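Local coordinates for protein voltage-sensor containing phosphatase (Ciona intestinalis, PDB 3V0D) that probably dephosphorylates membrane phosphoinositides with a PTEN-like phosphatase domain joined to a C2 domain, gated in the full protein by a voltage sensor, at residues A[267-272]-A[293-298]. The protein carries 1 engineered substitution. Sequence-based numbering, arbitrary orientation.
Sequences AGDIKV and WFNTSL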
loop_
_atom_site.group_PDB
_atom_site.type_symbol
_atom_site.label_atom_id
_atom_site.label_comp_id
_atom_site.label_asym_id
_atom_site.label_seq_id
_atom_site.Cartn_x
_atom_site.Cartn_y
_atom_site.Cartn_z
ATOM N N ALA A 267 6.929 15.177 -7.735
ATOM C CA ALA A 267 6.532 15.653 -6.417
ATOM C C ALA A 267 5.408 14.752 -5.927
ATOM O O ALA A 267 4.580 14.287 -6.713
ATOM C CB ALA A 267 6.060 17.105 -6.501
ATOM N N GLY A 268 5.414 14.472 -4.638
ATOM C CA GLY A 268 4.341 13.693 -4.039
ATOM C C GLY A 268 4.608 12.199 -4.076
ATOM O O GLY A 268 5.741 11.746 -3.918
ATOM N N ASP A 269 3.550 11.425 -4.251
ATOM C CA ASP A 269 3.652 9.961 -4.178
ATOM C C ASP A 269 4.014 9.429 -5.556
ATOM O O ASP A 269 3.320 9.696 -6.545
ATOM C CB ASP A 269 2.350 9.407 -3.644
ATOM C CG ASP A 269 2.094 9.878 -2.235
ATOM O OD1 ASP A 269 1.201 10.717 -2.053
ATOM O OD2 ASP A 269 2.895 9.497 -1.355
ATOM N N ILE A 270 5.124 8.709 -5.620
ATOM C CA ILE A 270 5.681 8.214 -6.866
ATOM C C ILE A 270 5.693 6.699 -6.802
ATOM O O ILE A 270 6.109 6.115 -5.789
ATOM C CB ILE A 270 7.113 8.772 -7.067
ATOM C CG1 ILE A 270 7.127 10.319 -7.024
ATOM C CG2 ILE A 270 7.751 8.249 -8.350
ATOM C CD1 ILE A 270 6.283 10.988 -8.079
ATOM N N LYS A 271 5.254 6.069 -7.880
ATOM C CA LYS A 271 5.269 4.620 -8.015
ATOM C C LYS A 271 6.278 4.263 -9.093
ATOM O O LYS A 271 6.274 4.858 -10.178
ATOM C CB LYS A 271 3.878 4.161 -8.426
ATOM C CG LYS A 271 3.703 2.676 -8.558
ATOM C CD LYS A 271 2.308 2.340 -9.127
ATOM C CE LYS A 271 2.042 0.878 -9.151
ATOM N NZ LYS A 271 0.711 0.624 -9.687
ATOM N N VAL A 272 7.132 3.292 -8.808
ATOM C CA VAL A 272 8.182 2.884 -9.733
ATOM C C VAL A 272 7.993 1.401 -9.979
ATOM O O VAL A 272 7.979 0.601 -9.029
ATOM C CB VAL A 272 9.573 3.167 -9.146
ATOM C CG1 VAL A 272 10.642 2.839 -10.158
ATOM C CG2 VAL A 272 9.678 4.635 -8.710
ATOM N N TRP A 293 6.445 2.228 -3.949
ATOM C CA TRP A 293 6.048 3.625 -3.796
ATOM C C TRP A 293 6.945 4.349 -2.824
ATOM O O TRP A 293 7.395 3.780 -1.822
ATOM C CB TRP A 293 4.643 3.721 -3.237
ATOM C CG TRP A 293 3.550 3.257 -4.128
ATOM C CD1 TRP A 293 3.135 1.972 -4.381
ATOM C CD2 TRP A 293 2.627 4.099 -4.810
ATOM N NE1 TRP A 293 2.012 1.971 -5.178
ATOM C CE2 TRP A 293 1.687 3.275 -5.452
ATOM C CE3 TRP A 293 2.500 5.492 -4.925
ATOM C CZ2 TRP A 293 0.624 3.786 -6.183
ATOM C CZ3 TRP A 293 1.446 6.000 -5.651
ATOM C CH2 TRP A 293 0.517 5.144 -6.271
ATOM N N PHE A 294 7.132 5.639 -3.049
ATOM C CA PHE A 294 7.730 6.514 -2.058
ATOM C C PHE A 294 7.144 7.911 -2.226
ATOM O O PHE A 294 6.565 8.231 -3.259
ATOM C CB PHE A 294 9.271 6.539 -2.161
ATOM C CG PHE A 294 9.773 7.214 -3.401
ATOM C CD1 PHE A 294 10.159 8.549 -3.369
ATOM C CD2 PHE A 294 9.802 6.553 -4.625
ATOM C CE1 PHE A 294 10.582 9.190 -4.511
ATOM C CE2 PHE A 294 10.219 7.201 -5.791
ATOM C CZ PHE A 294 10.616 8.522 -5.731
ATOM N N ASN A 295 7.328 8.752 -1.209
ATOM C CA ASN A 295 6.888 10.138 -1.276
ATOM C C ASN A 295 8.101 11.057 -1.287
ATOM O O ASN A 295 9.001 10.940 -0.441
ATOM C CB ASN A 295 5.953 10.464 -0.113
ATOM C CG ASN A 295 5.357 11.867 -0.253
ATOM O OD1 ASN A 295 6.052 12.858 -0.055
ATOM N ND2 ASN A 295 4.099 11.952 -0.632
ATOM N N THR A 296 8.142 11.955 -2.272
ATOM C CA THR A 296 9.327 12.811 -2.433
ATOM C C THR A 296 9.651 13.652 -1.192
ATOM O O THR A 296 10.800 13.947 -0.921
ATOM C CB THR A 296 9.195 13.738 -3.640
ATOM O OG1 THR A 296 8.080 14.617 -3.453
ATOM C CG2 THR A 296 9.045 12.979 -4.943
ATOM N N SER A 297 8.624 14.040 -0.435
ATOM C CA SER A 297 8.816 14.873 0.756
ATOM C C SER A 297 9.501 14.170 1.883
ATOM O O SER A 297 10.005 14.817 2.808
ATOM C CB SER A 297 7.493 15.322 1.307
ATOM O OG SER A 297 6.870 16.121 0.373
ATOM N N LEU A 298 9.477 12.844 1.850
ATOM C CA LEU A 298 10.005 12.035 2.926
ATOM C C LEU A 298 11.350 11.420 2.572
ATOM O O LEU A 298 11.959 10.745 3.391
ATOM C CB LEU A 298 8.961 11.116 3.559
ATOM C CG LEU A 298 7.803 11.892 4.203
ATOM C CD1 LEU A 298 6.722 10.916 4.589
ATOM C CD2 LEU A 298 8.220 12.675 5.429
#
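One face of the W293 indole is packed against the side chain of K271. CB of K271 sits over the centre of the six-membered ring, 3.7 Å from its centroid, in a CH-pi contact. The lysine chain runs fully extended across the same face, and its CD reaches CZ2 of W293. Its amine goes on to a salt bridge with D286. CB of D269 meets the edge of the indole near CZ3, and NE1 of W293 hydrogen-bonds to N96 OD1. The phenyl ring of F294 has I270 CB over one face and V272 CG2 at its edge, in plane. CG of F294 stands between its own backbone N and carbonyl carbon (chi1 69°), which puts the ring beside I270. CE2 of F294 is 3.7 Å from CG2 of I270. Strands 269-276 and 290-295 pair here as antiparallel neighbours in the C2 domain, 290-295 being an edge strand of a four-stranded sheet. I270 N donates to F294 O at 2.8 Å and F294 N donates back to I270 O. The W293 side of the sheet faces helix 176-191 and the loop at N96 and V97, probably the interface with the phosphatase domain. There N295 ND2 donates to D269 OD2 at 2.8 Å, coming from above the carboxylate plane. Y181 OH also hydrogen-bonds to that oxygen, and L100 N to OD1. N295 OD1 accepts from S297 N, an Asx turn. T296 grips G268 twice: its N donates to G268 O, and its OG1, also hydrogen-bonded to K200 O, accepts from G268 N at 2.9 Å.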